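Local coordinates for protein HMG-CoA Lyase (Bacillus subtilis subsp. subtilis, PDB 1YDO) that belongs to the HMGL-like family of enzymes and folds as a TIM barrel, at residues T138-P149 against G170-I180; I156-E164 against E193-A201. All coordinates share one frame; numbering follows the deposited sequence.

Contact 1: residues T138-P149 against G170-I180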
ATOM      1  N   THR A 138      10.419 -28.816  -6.110  1.00 45.33           N
ATOM      2  CA  THR A 138       9.338 -28.626  -5.162  1.00 43.16           C
ATOM      3  C   THR A 138       9.446 -27.328  -4.394  1.00 41.70           C
ATOM      4  O   THR A 138      10.536 -26.794  -4.193  1.00 40.40           O
ATOM      5  CB  THR A 138       9.285 -29.757  -4.134  1.00 43.72           C
ATOM      6  OG1 THR A 138      10.491 -29.745  -3.353  1.00 46.50           O
ATOM      7  CG2 THR A 138       9.113 -31.102  -4.834  1.00 42.15           C
ATOM      8  N   ARG A 139       8.292 -26.853  -3.939  1.00 40.48           N
ATOM      9  CA  ARG A 139       8.191 -25.624  -3.177  1.00 38.94           C
ATOM     10  C   ARG A 139       7.081 -25.799  -2.156  1.00 38.56           C
ATOM     11  O   ARG A 139       6.040 -26.370  -2.475  1.00 38.45           O
ATOM     12  CB  ARG A 139       7.845 -24.480  -4.112  1.00 37.87           C
ATOM     13  CG  ARG A 139       7.817 -23.140  -3.452  1.00 35.40           C
ATOM     14  CD  ARG A 139       7.015 -22.187  -4.290  1.00 34.37           C
ATOM     15  NE  ARG A 139       7.253 -20.810  -3.903  1.00 35.15           N
ATOM     16  CZ  ARG A 139       6.486 -19.796  -4.265  1.00 35.11           C
ATOM     17  NH1 ARG A 139       5.418 -20.020  -5.019  1.00 34.25           N
ATOM     18  NH2 ARG A 139       6.808 -18.567  -3.882  1.00 34.75           N
ATOM     19  N   ALA A 140       7.298 -25.303  -0.941  1.00 39.22           N
ATOM     20  CA  ALA A 140       6.310 -25.416   0.125  1.00 39.85           C
ATOM     21  C   ALA A 140       5.643 -24.073   0.426  1.00 41.15           C
ATOM     22  O   ALA A 140       6.279 -23.018   0.397  1.00 40.94           O
ATOM     23  CB  ALA A 140       6.962 -25.979   1.392  1.00 39.62           C
ATOM     24  N   TYR A 141       4.353 -24.141   0.729  1.00 41.25           N
ATOM     25  CA  TYR A 141       3.550 -22.975   1.032  1.00 41.55           C
ATOM     26  C   TYR A 141       3.079 -23.046   2.469  1.00 39.88           C
ATOM     27  O   TYR A 141       2.040 -23.636   2.745  1.00 40.89           O
ATOM     28  CB  TYR A 141       2.328 -22.957   0.125  1.00 45.52           C
ATOM     29  CG  TYR A 141       2.332 -21.866  -0.904  1.00 48.56           C
ATOM     30  CD1 TYR A 141       2.349 -20.533  -0.516  1.00 49.75           C
ATOM     31  CD2 TYR A 141       2.307 -22.165  -2.271  1.00 49.90           C
ATOM     32  CE1 TYR A 141       2.343 -19.525  -1.448  1.00 51.44           C
ATOM     33  CE2 TYR A 141       2.298 -21.157  -3.221  1.00 50.21           C
ATOM     34  CZ  TYR A 141       2.317 -19.842  -2.797  1.00 51.73           C
ATOM     35  OH  TYR A 141       2.308 -18.821  -3.708  1.00 55.66           O
ATOM     36  N   LEU A 142       3.830 -22.464   3.389  1.00 37.53           N
ATOM     37  CA  LEU A 142       3.417 -22.491   4.786  1.00 35.25           C
ATOM     38  C   LEU A 142       2.503 -21.284   5.014  1.00 34.33           C
ATOM     39  O   LEU A 142       2.918 -20.143   4.841  1.00 35.05           O
ATOM     40  CB  LEU A 142       4.649 -22.402   5.676  1.00 35.12           C
ATOM     41  CG  LEU A 142       4.572 -23.154   6.997  1.00 36.33           C
ATOM     42  CD1 LEU A 142       5.802 -22.821   7.823  1.00 37.13           C
ATOM     43  CD2 LEU A 142       3.314 -22.779   7.748  1.00 36.59           C
ATOM     44  N   SER A 143       1.258 -21.521   5.398  1.00 32.73           N
ATOM     45  CA  SER A 143       0.359 -20.405   5.592  1.00 32.58           C
ATOM     46  C   SER A 143       0.135 -20.088   7.051  1.00 34.98           C
ATOM     47  O   SER A 143       0.586 -20.817   7.933  1.00 35.33           O
ATOM     48  CB  SER A 143      -0.983 -20.662   4.919  1.00 32.13           C
ATOM     49  OG  SER A 143      -1.620 -21.780   5.482  1.00 32.14           O
ATOM     50  N   THR A 144      -0.559 -18.975   7.280  1.00 37.20           N
ATOM     51  CA  THR A 144      -0.895 -18.471   8.602  1.00 39.19           C
ATOM     52  C   THR A 144       0.332 -18.315   9.510  1.00 40.18           C
ATOM     53  O   THR A 144       0.253 -18.541  10.716  1.00 40.85           O
ATOM     54  CB  THR A 144      -1.976 -19.376   9.257  1.00 40.18           C
ATOM     55  OG1 THR A 144      -2.539 -18.709  10.389  1.00 43.32           O
ATOM     56  CG2 THR A 144      -1.389 -20.687   9.703  1.00 39.92           C
ATOM     57  N   VAL A 145       1.460 -17.896   8.931  1.00 40.53           N
ATOM     58  CA  VAL A 145       2.683 -17.721   9.705  1.00 41.14           C
ATOM     59  C   VAL A 145       2.714 -16.394  10.455  1.00 41.56           C
ATOM     60  O   VAL A 145       3.462 -16.241  11.416  1.00 41.36           O
ATOM     61  CB  VAL A 145       3.944 -17.819   8.814  1.00 41.01           C
ATOM     62  CG1 VAL A 145       3.946 -19.125   8.064  1.00 40.55           C
ATOM     63  CG2 VAL A 145       4.000 -16.671   7.853  1.00 42.65           C
ATOM     64  N   PHE A 146       1.894 -15.440  10.024  1.00 42.38           N
ATOM     65  CA  PHE A 146       1.838 -14.130  10.676  1.00 43.06           C
ATOM     66  C   PHE A 146       0.520 -13.925  11.406  1.00 44.74           C
ATOM     67  O   PHE A 146       0.032 -12.800  11.509  1.00 45.57           O
ATOM     68  CB  PHE A 146       2.007 -13.014   9.647  1.00 40.64           C
ATOM     69  CG  PHE A 146       3.385 -12.917   9.085  1.00 38.84           C
ATOM     70  CD1 PHE A 146       4.427 -12.455   9.867  1.00 37.73           C
ATOM     71  CD2 PHE A 146       3.647 -13.305   7.771  1.00 39.44           C
ATOM     72  CE1 PHE A 146       5.717 -12.379   9.349  1.00 37.48           C
ATOM     73  CE2 PHE A 146       4.940 -13.234   7.240  1.00 38.12           C
ATOM     74  CZ  PHE A 146       5.974 -12.771   8.032  1.00 36.90           C
ATOM     75  N   GLY A 147      -0.058 -15.011  11.909  1.00 45.85           N
ATOM     76  CA  GLY A 147      -1.311 -14.892  12.620  1.00 46.92           C
ATOM     77  C   GLY A 147      -2.368 -15.753  11.978  1.00 48.16           C
ATOM     78  O   GLY A 147      -2.369 -15.940  10.761  1.00 47.92           O
ATOM     79  N   CYS A 148      -3.275 -16.272  12.800  1.00 49.98           N
ATOM     80  CA  CYS A 148      -4.353 -17.132  12.337  1.00 51.91           C
ATOM     81  C   CYS A 148      -5.721 -16.489  12.507  1.00 52.13           C
ATOM     82  O   CYS A 148      -5.961 -15.764  13.465  1.00 53.12           O
ATOM     83  CB  CYS A 148      -4.316 -18.458  13.109  1.00 53.64           C
ATOM     84  SG  CYS A 148      -5.630 -19.644  12.669  1.00 57.60           S
ATOM     85  N   PRO A 149      -6.639 -16.751  11.573  1.00 52.32           N
ATOM     86  CA  PRO A 149      -7.975 -16.169  11.690  1.00 53.56           C
ATOM     87  C   PRO A 149      -8.756 -16.800  12.856  1.00 54.83           C
ATOM     88  O   PRO A 149      -9.746 -16.244  13.349  1.00 55.49           O
ATOM     89  CB  PRO A 149      -8.599 -16.480  10.327  1.00 52.61           C
ATOM     90  CG  PRO A 149      -7.958 -17.769   9.953  1.00 51.97           C
ATOM     91  CD  PRO A 149      -6.510 -17.530  10.328  1.00 52.21           C
ATOM     92  N   GLY A 170      13.528 -31.822   1.888  1.00 49.73           N
ATOM     93  CA  GLY A 170      14.241 -31.622   0.642  1.00 48.70           C
ATOM     94  C   GLY A 170      13.639 -30.556  -0.251  1.00 48.46           C
ATOM     95  O   GLY A 170      14.046 -30.397  -1.407  1.00 49.43           O
ATOM     96  N   ILE A 171      12.669 -29.812   0.270  1.00 47.50           N
ATOM     97  CA  ILE A 171      12.036 -28.757  -0.513  1.00 46.53           C
ATOM     98  C   ILE A 171      13.092 -27.754  -0.945  1.00 44.94           C
ATOM     99  O   ILE A 171      14.168 -27.692  -0.365  1.00 45.65           O
ATOM    100  CB  ILE A 171      10.977 -28.023   0.309  1.00 47.38           C
ATOM    101  CG1 ILE A 171      11.620 -27.470   1.583  1.00 48.17           C
ATOM    102  CG2 ILE A 171       9.816 -28.963   0.626  1.00 46.26           C
ATOM    103  CD1 ILE A 171      10.703 -26.555   2.381  1.00 50.32           C
ATOM    104  N   SER A 172      12.785 -26.957  -1.953  1.00 43.43           N
ATOM    105  CA  SER A 172      13.764 -25.993  -2.425  1.00 42.78           C
ATOM    106  C   SER A 172      13.505 -24.564  -1.953  1.00 40.90           C
ATOM    107  O   SER A 172      14.434 -23.754  -1.853  1.00 40.89           O
ATOM    108  CB  SER A 172      13.815 -26.036  -3.950  1.00 44.11           C
ATOM    109  OG  SER A 172      14.016 -27.368  -4.397  1.00 47.62           O
ATOM    110  N   GLU A 173      12.243 -24.263  -1.652  1.00 38.33           N
ATOM    111  CA  GLU A 173      11.852 -22.932  -1.211  1.00 35.27           C
ATOM    112  C   GLU A 173      10.643 -22.983  -0.288  1.00 32.10           C
ATOM    113  O   GLU A 173       9.661 -23.648  -0.578  1.00 29.21           O
ATOM    114  CB  GLU A 173      11.514 -22.088  -2.425  1.00 35.11           C
ATOM    115  CG  GLU A 173      11.463 -20.622  -2.150  1.00 37.97           C
ATOM    116  CD  GLU A 173      11.524 -19.819  -3.428  1.00 40.19           C
ATOM    117  OE1 GLU A 173      10.466 -19.630  -4.057  1.00 41.51           O
ATOM    118  OE2 GLU A 173      12.635 -19.397  -3.818  1.00 41.57           O
ATOM    119  N   LEU A 174      10.716 -22.270   0.823  1.00 30.24           N
ATOM    120  CA  LEU A 174       9.611 -22.259   1.751  1.00 28.86           C
ATOM    121  C   LEU A 174       8.940 -20.888   1.675  1.00 28.33           C
ATOM    122  O   LEU A 174       9.494 -19.887   2.120  1.00 28.88           O
ATOM    123  CB  LEU A 174      10.122 -22.527   3.154  1.00 29.30           C
ATOM    124  CG  LEU A 174       9.166 -23.141   4.159  1.00 31.26           C
ATOM    125  CD1 LEU A 174       9.828 -23.122   5.523  1.00 32.60           C
ATOM    126  CD2 LEU A 174       7.866 -22.364   4.213  1.00 35.15           C
ATOM    127  N   SER A 175       7.738 -20.838   1.115  1.00 27.80           N
ATOM    128  CA  SER A 175       7.043 -19.566   0.974  1.00 26.58           C
ATOM    129  C   SER A 175       6.145 -19.310   2.160  1.00 26.65           C
ATOM    130  O   SER A 175       5.131 -19.980   2.333  1.00 26.15           O
ATOM    131  CB  SER A 175       6.238 -19.554  -0.329  1.00 25.09           C
ATOM    132  OG  SER A 175       5.519 -18.359  -0.483  1.00 26.41           O
ATOM    133  N   LEU A 176       6.531 -18.332   2.975  1.00 29.64           N
ATOM    134  CA  LEU A 176       5.768 -17.945   4.173  1.00 31.30           C
ATOM    135  C   LEU A 176       4.682 -16.959   3.787  1.00 31.19           C
ATOM    136  O   LEU A 176       4.951 -15.992   3.095  1.00 30.41           O
ATOM    137  CB  LEU A 176       6.695 -17.276   5.187  1.00 31.62           C
ATOM    138  CG  LEU A 176       8.012 -18.012   5.404  1.00 31.07           C
ATOM    139  CD1 LEU A 176       8.903 -17.165   6.271  1.00 31.28           C
ATOM    140  CD2 LEU A 176       7.751 -19.365   6.029  1.00 30.60           C
ATOM    141  N   GLY A 177       3.465 -17.184   4.254  1.00 33.80           N
ATOM    142  CA  GLY A 177       2.412 -16.275   3.884  1.00 37.52           C
ATOM    143  C   GLY A 177       1.618 -15.617   4.992  1.00 40.12           C
ATOM    144  O   GLY A 177       1.521 -16.111   6.116  1.00 38.31           O
ATOM    145  N   ASP A 178       1.038 -14.472   4.641  1.00 42.93           N
ATOM    146  CA  ASP A 178       0.208 -13.689   5.542  1.00 44.69           C
ATOM    147  C   ASP A 178      -1.229 -13.918   5.107  1.00 45.01           C
ATOM    148  O   ASP A 178      -1.802 -13.127   4.369  1.00 45.85           O
ATOM    149  CB  ASP A 178       0.544 -12.205   5.415  1.00 46.18           C
ATOM    150  CG  ASP A 178      -0.226 -11.348   6.409  1.00 48.47           C
ATOM    151  OD1 ASP A 178      -0.185 -10.106   6.285  1.00 50.07           O
ATOM    152  OD2 ASP A 178      -0.868 -11.923   7.318  1.00 47.61           O
ATOM    153  N   THR A 179      -1.806 -15.011   5.570  1.00 45.89           N
ATOM    154  CA  THR A 179      -3.159 -15.339   5.193  1.00 47.50           C
ATOM    155  C   THR A 179      -4.173 -14.250   5.535  1.00 49.04           C
ATOM    156  O   THR A 179      -4.737 -13.618   4.634  1.00 49.73           O
ATOM    157  CB  THR A 179      -3.587 -16.662   5.832  1.00 46.94           C
ATOM    158  OG1 THR A 179      -2.644 -17.673   5.473  1.00 47.01           O
ATOM    159  CG2 THR A 179      -4.957 -17.071   5.349  1.00 46.32           C
ATOM    160  N   ILE A 180      -4.409 -14.019   6.824  1.00 50.11           N
ATOM    161  CA  ILE A 180      -5.394 -13.025   7.229  1.00 50.28           C
ATOM    162  C   ILE A 180      -5.009 -11.650   6.710  1.00 49.87           C
ATOM    163  O   ILE A 180      -5.874 -10.813   6.475  1.00 50.45           O
ATOM    164  CB  ILE A 180      -5.566 -12.991   8.783  1.00 50.83           C
ATOM    165  CG1 ILE A 180      -4.421 -12.218   9.440  1.00 52.56           C
ATOM    166  CG2 ILE A 180      -5.593 -14.406   9.332  1.00 49.40           C
ATOM    167  CD1 ILE A 180      -3.041 -12.836   9.220  1.00 53.56           C
TER

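Contact 2: residues I156-E164 against E193-A201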
ATOM      1  N   ILE A 156       6.323 -18.159  17.233  1.00 55.24           N
ATOM      2  CA  ILE A 156       7.396 -18.265  16.268  1.00 54.69           C
ATOM      3  C   ILE A 156       8.024 -19.660  16.250  1.00 55.48           C
ATOM      4  O   ILE A 156       8.481 -20.126  15.203  1.00 55.62           O
ATOM      5  CB  ILE A 156       8.482 -17.217  16.565  1.00 55.00           C
ATOM      6  CG1 ILE A 156       9.023 -16.627  15.259  1.00 55.13           C
ATOM      7  CG2 ILE A 156       9.591 -17.826  17.402  1.00 54.87           C
ATOM      8  CD1 ILE A 156       9.646 -17.623  14.328  1.00 56.13           C
ATOM      9  N   GLU A 157       8.045 -20.322  17.408  1.00 56.06           N
ATOM     10  CA  GLU A 157       8.620 -21.669  17.544  1.00 55.52           C
ATOM     11  C   GLU A 157       7.932 -22.666  16.627  1.00 54.18           C
ATOM     12  O   GLU A 157       8.550 -23.627  16.159  1.00 53.41           O
ATOM     13  CB  GLU A 157       8.493 -22.173  18.987  1.00 57.86           C
ATOM     14  CG  GLU A 157       9.053 -21.227  20.046  1.00 61.13           C
ATOM     15  CD  GLU A 157       8.037 -20.201  20.530  1.00 62.55           C
ATOM     16  OE1 GLU A 157       8.463 -19.153  21.072  1.00 62.86           O
ATOM     17  OE2 GLU A 157       6.817 -20.449  20.380  1.00 62.68           O
ATOM     18  N   GLN A 158       6.644 -22.435  16.388  1.00 52.72           N
ATOM     19  CA  GLN A 158       5.851 -23.299  15.525  1.00 51.37           C
ATOM     20  C   GLN A 158       6.395 -23.221  14.111  1.00 50.29           C
ATOM     21  O   GLN A 158       6.697 -24.240  13.497  1.00 48.95           O
ATOM     22  CB  GLN A 158       4.388 -22.852  15.536  1.00 51.61           C
ATOM     23  CG  GLN A 158       3.418 -23.903  15.056  1.00 52.32           C
ATOM     24  CD  GLN A 158       3.529 -25.172  15.862  1.00 53.59           C
ATOM     25  OE1 GLN A 158       3.467 -25.149  17.096  1.00 54.44           O
ATOM     26  NE2 GLN A 158       3.704 -26.291  15.172  1.00 54.86           N
ATOM     27  N   VAL A 159       6.519 -21.994  13.611  1.00 49.97           N
ATOM     28  CA  VAL A 159       7.016 -21.752  12.262  1.00 48.77           C
ATOM     29  C   VAL A 159       8.375 -22.390  12.102  1.00 49.11           C
ATOM     30  O   VAL A 159       8.617 -23.129  11.149  1.00 48.95           O
ATOM     31  CB  VAL A 159       7.155 -20.251  11.970  1.00 47.81           C
ATOM     32  CG1 VAL A 159       7.599 -20.048  10.536  1.00 47.03           C
ATOM     33  CG2 VAL A 159       5.837 -19.548  12.221  1.00 47.26           C
ATOM     34  N   ILE A 160       9.265 -22.102  13.045  1.00 48.50           N
ATOM     35  CA  ILE A 160      10.609 -22.652  13.011  1.00 49.09           C
ATOM     36  C   ILE A 160      10.540 -24.167  12.956  1.00 50.00           C
ATOM     37  O   ILE A 160      11.142 -24.802  12.093  1.00 49.82           O
ATOM     38  CB  ILE A 160      11.395 -22.246  14.259  1.00 49.08           C
ATOM     39  CG1 ILE A 160      11.327 -20.729  14.448  1.00 48.81           C
ATOM     40  CG2 ILE A 160      12.838 -22.680  14.121  1.00 48.05           C
ATOM     41  CD1 ILE A 160      11.998 -19.960  13.351  1.00 49.60           C
ATOM     42  N   ARG A 161       9.794 -24.737  13.895  1.00 51.63           N
ATOM     43  CA  ARG A 161       9.623 -26.178  13.975  1.00 52.92           C
ATOM     44  C   ARG A 161       9.277 -26.734  12.597  1.00 53.36           C
ATOM     45  O   ARG A 161      10.064 -27.471  11.997  1.00 53.34           O
ATOM     46  CB  ARG A 161       8.507 -26.512  14.975  1.00 54.35           C
ATOM     47  CG  ARG A 161       8.421 -27.979  15.377  1.00 55.49           C
ATOM     48  CD  ARG A 161       7.405 -28.197  16.504  1.00 57.35           C
ATOM     49  NE  ARG A 161       6.008 -28.155  16.065  1.00 58.92           N
ATOM     50  CZ  ARG A 161       5.406 -29.111  15.353  1.00 60.70           C
ATOM     51  NH1 ARG A 161       4.129 -28.974  15.006  1.00 60.74           N
ATOM     52  NH2 ARG A 161       6.071 -30.206  14.986  1.00 60.43           N
ATOM     53  N   LEU A 162       8.101 -26.362  12.100  1.00 53.98           N
ATOM     54  CA  LEU A 162       7.621 -26.821  10.796  1.00 54.62           C
ATOM     55  C   LEU A 162       8.629 -26.520   9.700  1.00 54.89           C
ATOM     56  O   LEU A 162       8.992 -27.398   8.919  1.00 55.51           O
ATOM     57  CB  LEU A 162       6.286 -26.149  10.461  1.00 54.80           C
ATOM     58  CG  LEU A 162       5.110 -26.472  11.391  1.00 55.08           C
ATOM     59  CD1 LEU A 162       3.895 -25.658  10.949  1.00 54.65           C
ATOM     60  CD2 LEU A 162       4.807 -27.978  11.355  1.00 54.73           C
ATOM     61  N   SER A 163       9.084 -25.275   9.647  1.00 54.73           N
ATOM     62  CA  SER A 163      10.056 -24.877   8.647  1.00 54.75           C
ATOM     63  C   SER A 163      11.259 -25.826   8.622  1.00 54.48           C
ATOM     64  O   SER A 163      11.747 -26.176   7.555  1.00 54.21           O
ATOM     65  CB  SER A 163      10.509 -23.447   8.921  1.00 55.37           C
ATOM     66  OG  SER A 163       9.394 -22.567   8.932  1.00 56.83           O
ATOM     67  N   GLU A 164      11.735 -26.245   9.794  1.00 54.54           N
ATOM     68  CA  GLU A 164      12.875 -27.157   9.843  1.00 54.83           C
ATOM     69  C   GLU A 164      12.487 -28.483   9.201  1.00 53.65           C
ATOM     70  O   GLU A 164      13.247 -29.056   8.416  1.00 52.47           O
ATOM     71  CB  GLU A 164      13.359 -27.379  11.289  1.00 57.29           C
ATOM     72  CG  GLU A 164      14.222 -26.222  11.840  1.00 61.23           C
ATOM     73  CD  GLU A 164      15.435 -26.670  12.685  1.00 63.49           C
ATOM     74  OE1 GLU A 164      16.268 -25.795  13.047  1.00 63.61           O
ATOM     75  OE2 GLU A 164      15.561 -27.881  12.987  1.00 63.37           O
ATOM     76  N   GLU A 193      13.790 -12.287  11.405  1.00 41.89           N
ATOM     77  CA  GLU A 193      15.006 -12.251  12.195  1.00 43.93           C
ATOM     78  C   GLU A 193      15.264 -13.632  12.782  1.00 43.25           C
ATOM     79  O   GLU A 193      16.386 -14.123  12.751  1.00 43.50           O
ATOM     80  CB  GLU A 193      14.854 -11.252  13.336  1.00 47.32           C
ATOM     81  CG  GLU A 193      16.142 -10.879  14.049  1.00 52.95           C
ATOM     82  CD  GLU A 193      16.945  -9.827  13.288  1.00 56.30           C
ATOM     83  OE1 GLU A 193      17.739 -10.208  12.389  1.00 58.42           O
ATOM     84  OE2 GLU A 193      16.772  -8.612  13.584  1.00 56.88           O
ATOM     85  N   ALA A 194      14.212 -14.244  13.322  1.00 42.66           N
ATOM     86  CA  ALA A 194      14.299 -15.561  13.940  1.00 43.13           C
ATOM     87  C   ALA A 194      14.451 -16.663  12.904  1.00 43.53           C
ATOM     88  O   ALA A 194      15.123 -17.669  13.151  1.00 45.26           O
ATOM     89  CB  ALA A 194      13.065 -15.819  14.796  1.00 43.10           C
ATOM     90  N   LEU A 195      13.824 -16.482  11.747  1.00 42.90           N
ATOM     91  CA  LEU A 195      13.914 -17.475  10.681  1.00 42.90           C
ATOM     92  C   LEU A 195      15.248 -17.387   9.943  1.00 42.38           C
ATOM     93  O   LEU A 195      15.987 -18.368   9.872  1.00 42.26           O
ATOM     94  CB  LEU A 195      12.758 -17.307   9.684  1.00 43.10           C
ATOM     95  CG  LEU A 195      11.390 -17.858  10.106  1.00 44.05           C
ATOM     96  CD1 LEU A 195      10.329 -17.323   9.174  1.00 43.37           C
ATOM     97  CD2 LEU A 195      11.392 -19.384  10.092  1.00 43.59           C
ATOM     98  N   LEU A 196      15.563 -16.212   9.409  1.00 40.70           N
ATOM     99  CA  LEU A 196      16.807 -16.042   8.669  1.00 40.66           C
ATOM    100  C   LEU A 196      18.038 -16.499   9.436  1.00 41.92           C
ATOM    101  O   LEU A 196      19.097 -16.740   8.848  1.00 41.49           O
ATOM    102  CB  LEU A 196      16.991 -14.586   8.236  1.00 37.05           C
ATOM    103  CG  LEU A 196      16.070 -14.136   7.106  1.00 34.70           C
ATOM    104  CD1 LEU A 196      16.296 -12.663   6.824  1.00 34.21           C
ATOM    105  CD2 LEU A 196      16.325 -14.980   5.867  1.00 32.64           C
ATOM    106  N   ALA A 197      17.897 -16.626  10.748  1.00 43.16           N
ATOM    107  CA  ALA A 197      19.003 -17.058  11.575  1.00 45.05           C
ATOM    108  C   ALA A 197      19.067 -18.581  11.676  1.00 46.23           C
ATOM    109  O   ALA A 197      19.651 -19.120  12.614  1.00 48.99           O
ATOM    110  CB  ALA A 197      18.883 -16.439  12.959  1.00 43.75           C
ATOM    111  N   ARG A 198      18.489 -19.280  10.706  1.00 46.26           N
ATOM    112  CA  ARG A 198      18.502 -20.741  10.749  1.00 45.77           C
ATOM    113  C   ARG A 198      18.404 -21.367   9.369  1.00 43.80           C
ATOM    114  O   ARG A 198      18.867 -22.482   9.145  1.00 44.03           O
ATOM    115  CB  ARG A 198      17.342 -21.246  11.610  1.00 47.54           C
ATOM    116  CG  ARG A 198      17.594 -22.600  12.253  1.00 51.59           C
ATOM    117  CD  ARG A 198      16.680 -22.805  13.447  1.00 54.52           C
ATOM    118  NE  ARG A 198      16.490 -21.550  14.180  1.00 55.95           N
ATOM    119  CZ  ARG A 198      15.903 -21.457  15.367  1.00 57.43           C
ATOM    120  NH1 ARG A 198      15.448 -22.552  15.971  1.00 59.39           N
ATOM    121  NH2 ARG A 198      15.752 -20.269  15.939  1.00 56.91           N
ATOM    122  N   PHE A 199      17.799 -20.643   8.443  1.00 41.52           N
ATOM    123  CA  PHE A 199      17.634 -21.140   7.096  1.00 38.95           C
ATOM    124  C   PHE A 199      18.188 -20.089   6.167  1.00 37.90           C
ATOM    125  O   PHE A 199      18.174 -18.911   6.485  1.00 37.43           O
ATOM    126  CB  PHE A 199      16.153 -21.340   6.812  1.00 38.92           C
ATOM    127  CG  PHE A 199      15.409 -22.004   7.935  1.00 39.39           C
ATOM    128  CD1 PHE A 199      15.384 -23.390   8.053  1.00 39.70           C
ATOM    129  CD2 PHE A 199      14.746 -21.238   8.888  1.00 39.82           C
ATOM    130  CE1 PHE A 199      14.707 -24.007   9.107  1.00 39.31           C
ATOM    131  CE2 PHE A 199      14.068 -21.842   9.943  1.00 40.82           C
ATOM    132  CZ  PHE A 199      14.048 -23.232  10.052  1.00 40.50           C
ATOM    133  N   PRO A 200      18.693 -20.503   5.002  1.00 37.47           N
ATOM    134  CA  PRO A 200      19.255 -19.570   4.016  1.00 37.46           C
ATOM    135  C   PRO A 200      18.192 -18.642   3.425  1.00 37.41           C
ATOM    136  O   PRO A 200      17.154 -19.099   2.949  1.00 38.96           O
ATOM    137  CB  PRO A 200      19.865 -20.501   2.972  1.00 37.09           C
ATOM    138  CG  PRO A 200      18.995 -21.709   3.056  1.00 36.83           C
ATOM    139  CD  PRO A 200      18.794 -21.892   4.530  1.00 36.18           C
ATOM    140  N   ALA A 201      18.452 -17.339   3.455  1.00 37.21           N
ATOM    141  CA  ALA A 201      17.504 -16.360   2.934  1.00 37.14           C
ATOM    142  C   ALA A 201      17.102 -16.621   1.484  1.00 38.03           C
ATOM    143  O   ALA A 201      15.988 -16.303   1.075  1.00 37.73           O
ATOM    144  CB  ALA A 201      18.080 -14.965   3.068  1.00 35.08           C
TER

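Contact 1: residues T138-P149 against G170-I180
Arg139 and Glu173 run side by side and point the same way, forming a salt bridge with NE of Arg139 3.4 Å from OE1 of Glu173. The extended arginine chain, its CG anti to the backbone N (chi1 -176°), carries the guanidinium on past the bridge, so that OG of Ser175 comes over one of its faces. Both charges have second partners inside the barrel: Arg139 pairs with Asp231, which also accepts a bond from Ser175, and Glu173 pairs with Lys10.

The backbones pair as parallel strands, with a ladder of bonds that zips them together. Ala140 is gripped twice, its N bonded to O of Glu173 at 2.9 Å and its O receiving N of Ser175 at 2.7 Å; Leu142 repeats the pattern with O of Ser175 and N of Gly177. Past the strand end, a side chain takes over the pairing: OG1 of Thr179 accepts a hydrogen bond from N of Thr144 at 3.1 Å.

On the sheet face opposite Tyr141 and Ser175, which carries Ala140, Leu142, Leu174 and Leu176, the packing is apolar. CB of Leu142 meets CD2 of Leu174 at 3.5 Å, and CB of Ala140 touches CD1 of Ile171 at 3.9 Å. At the far end CG2 of Ile180 lies against CD of Pro149.

Strand 137-143 has strand 97-103 on its other flank, and strand 174-177 is flanked by 204-207. Helix 156-169, the connection of this beta-alpha-beta unit, covers the Leu142 and Leu174 face through Ser163 and Phe167.

Contact 2: residues I156-E164 against E193-A201
Arg198 reaches across to Ile160 and Glu164. CB sits over one face of the Phe199 ring, toward its rim. CG passes OE1 of Glu164 at 3.5 Å, and CD stays beside the same oxygen while approaching CG2 of Ile160 at 3.9 Å. A bend at chi3 (-37°) turns the guanidinium across the isoleucine, whose CG2 lies over one of its faces, 3.5 Å from CZ and, at the tip, 3.2 Å from NH1. The carboxylate of Glu164 stands nearly at right angles to the guanidinium (84° between planes), its OE1 4.4 Å from NE, near but short of a salt bridge.

The rest of the contact is mostly hydrocarbon. Phe199 presents its edge to CG of Glu164, with CZ 3.5 Å away, and meets the ring of Phe167, one turn further along helix 156-169. The other branch of Ile160 ends in CD1, 3.4 Å from CD2 of Leu195, which also touches CG1 of Val159. CD1 of Ile156 closes the row on CB of Ala194. Two successive outer helices of the beta/alpha barrel, 156-169 and 185-196, thus meet side by side, the second also through the loop after it.

The two contacts lie on the same side of the chain's centre, with their own centres about 11 Å apart, and form successive layers of the barrel wall. Along the chain their segments alternate: 138-149, 156-164, 170-180, 193-201, as strand follows helix and helix follows strand. Contact 1 pairs the two strands; contact 2 joins the helices that follow them, with the loop after the second. They meet directly where CD1 of Leu176 packs on CD1 of Leu195 and where O of Val145 approaches CG2 of Val159. The sheet's apolar face is thereby tied to the helical layer, while the charged groups of contact 1 face the barrel interior.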